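Local atomic coordinates of protein YciF (Escherichia coli, PDB entry 2GS4), a protein that is a homodimeric stress protein of uncertain function, related to rubrerythrin and the ferritin superfamily, and probably binds metal ions. Residues A[22-25]-A[26-30]. Sequence-based numbering, arbitrary orientation.
Sequences KQLT and RALAK
Leu28 N donates to Leu24 O at 2.8 Å, the shortest of the i to i+4 backbone bonds along this part of helix 6-33, one of the long helices of the ferritin-like bundle. Ala27 N bonds Gln23 O at 3.2 Å, whereas the bond from Ala29 N to Thr25 O is weak. On the inner side, Leu28 CD1 rests on Leu24 CG at 3.8 Å, and Leu28 CG comes within 3.3 Å of Leu24 O. The Leu24 branch stands anti to its own nitrogen (chi1 -154°) and runs on to Met78 of helix 76-89 and Val109 of helix 95-126; Leu28 leans on Leu48 and Thr51 of helix 38-63. Between them the two leucines carry this face of helix 6-33 onto helices 38-63, 76-89 and 95-126. Cutting Leu28 back to an alanine is likely to leave a gap beside Leu24 CG and to take from Leu48 and Thr51 the branch that they pack against. Arg26 is exposed and folds back over the preceding turn: its chain bends at chi2 and chi3 (104° and 70°), and one guanidinium face lies over Gln23 CA, 3.8 Å from the plane. Arg26 NH2 comes within 4.0 Å of Gln23 CG, so the contact is with the aliphatic part of the glutamine. The Gln23 amide itself is held by Ser19 and by the Cys75 carbonyl, a tie to the residue just before helix 76-89. Ala27, next round the helix, keeps its methyl close against backbone, with CB 3.5 Å from Leu24 O and 4.4 Å from Leu24 CD1.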
loop_
_atom_site.group_PDB
_atom_site.type_symbol
_atom_site.label_atom_id
_atom_site.label_comp_id
_atom_site.label_asym_id
_atom_site.label_seq_id
_atom_site.Cartn_x
_atom_site.Cartn_y
_atom_site.Cartn_z
ATOM N N LYS A 22 -2.481 2.548 13.654
ATOM C CA LYS A 22 -3.750 2.628 14.372
ATOM C C LYS A 22 -4.609 1.419 13.982
ATOM O O LYS A 22 -5.134 0.702 14.831
ATOM C CB LYS A 22 -4.478 3.912 13.971
ATOM C CG LYS A 22 -5.196 4.630 15.091
ATOM C CD LYS A 22 -4.243 5.468 15.926
ATOM C CE LYS A 22 -4.972 6.045 17.129
ATOM N NZ LYS A 22 -4.031 6.552 18.158
ATOM N N GLN A 23 -4.745 1.205 12.678
ATOM C CA GLN A 23 -5.525 0.089 12.164
ATOM C C GLN A 23 -4.831 -1.207 12.540
ATOM O O GLN A 23 -5.485 -2.185 12.910
ATOM C CB GLN A 23 -5.640 0.170 10.636
ATOM C CG GLN A 23 -6.210 1.474 10.110
ATOM C CD GLN A 23 -6.285 1.493 8.593
ATOM O OE1 GLN A 23 -6.826 0.580 7.979
ATOM N NE2 GLN A 23 -5.739 2.532 7.984
ATOM N N LEU A 24 -3.502 -1.224 12.463
ATOM C CA LEU A 24 -2.790 -2.447 12.790
ATOM C C LEU A 24 -3.089 -2.930 14.223
ATOM O O LEU A 24 -3.234 -4.133 14.441
ATOM C CB LEU A 24 -1.285 -2.273 12.563
ATOM C CG LEU A 24 -0.493 -3.561 12.265
ATOM C CD1 LEU A 24 -1.200 -4.398 11.197
ATOM C CD2 LEU A 24 0.913 -3.211 11.804
ATOM N N THR A 25 -3.219 -2.007 15.183
ATOM C CA THR A 25 -3.511 -2.396 16.576
ATOM C C THR A 25 -4.727 -3.313 16.683
ATOM O O THR A 25 -4.667 -4.351 17.348
ATOM C CB THR A 25 -3.751 -1.168 17.508
ATOM O OG1 THR A 25 -4.847 -0.391 17.017
ATOM C CG2 THR A 25 -2.498 -0.296 17.597
ATOM N N ARG A 26 -5.829 -2.930 16.041
ATOM C CA ARG A 26 -7.039 -3.747 16.056
ATOM C C ARG A 26 -6.766 -5.085 15.361
ATOM O O ARG A 26 -7.063 -6.151 15.899
ATOM C CB ARG A 26 -8.206 -3.042 15.334
ATOM C CG ARG A 26 -8.868 -1.872 16.082
ATOM C CD ARG A 26 -8.466 -0.491 15.535
ATOM N NE ARG A 26 -9.013 -0.189 14.210
ATOM C CZ ARG A 26 -8.927 1.005 13.621
ATOM N NH1 ARG A 26 -8.320 2.012 14.237
ATOM N NH2 ARG A 26 -9.439 1.192 12.410
ATOM N N ALA A 27 -6.187 -5.023 14.168
ATOM C CA ALA A 27 -5.904 -6.229 13.397
ATOM C C ALA A 27 -5.053 -7.265 14.129
ATOM O O ALA A 27 -5.331 -8.460 14.064
ATOM C CB ALA A 27 -5.244 -5.858 12.080
ATOM N N LEU A 28 -4.021 -6.813 14.832
ATOM C CA LEU A 28 -3.146 -7.738 15.539
ATOM C C LEU A 28 -3.842 -8.465 16.695
ATOM O O LEU A 28 -3.541 -9.627 16.964
ATOM C CB LEU A 28 -1.892 -6.999 16.030
ATOM C CG LEU A 28 -0.990 -6.489 14.894
ATOM C CD1 LEU A 28 0.053 -5.520 15.430
ATOM C CD2 LEU A 28 -0.323 -7.669 14.210
ATOM N N ALA A 29 -4.770 -7.797 17.380
ATOM C CA ALA A 29 -5.482 -8.445 18.478
ATOM C C ALA A 29 -6.346 -9.553 17.885
ATOM O O ALA A 29 -6.474 -10.632 18.473
ATOM C CB ALA A 29 -6.351 -7.444 19.213
ATOM N N LYS A 30 -6.940 -9.288 16.721
ATOM C CA LYS A 30 -7.767 -10.290 16.059
ATOM C C LYS A 30 -6.869 -11.435 15.581
ATOM O O LYS A 30 -7.205 -12.606 15.758
ATOM C CB LYS A 30 -8.524 -9.702 14.856
ATOM C CG LYS A 30 -9.721 -8.777 15.163
ATOM C CD LYS A 30 -10.586 -8.595 13.892
ATOM C CE LYS A 30 -11.724 -7.580 14.062
ATOM N NZ LYS A 30 -12.690 -7.585 12.908
#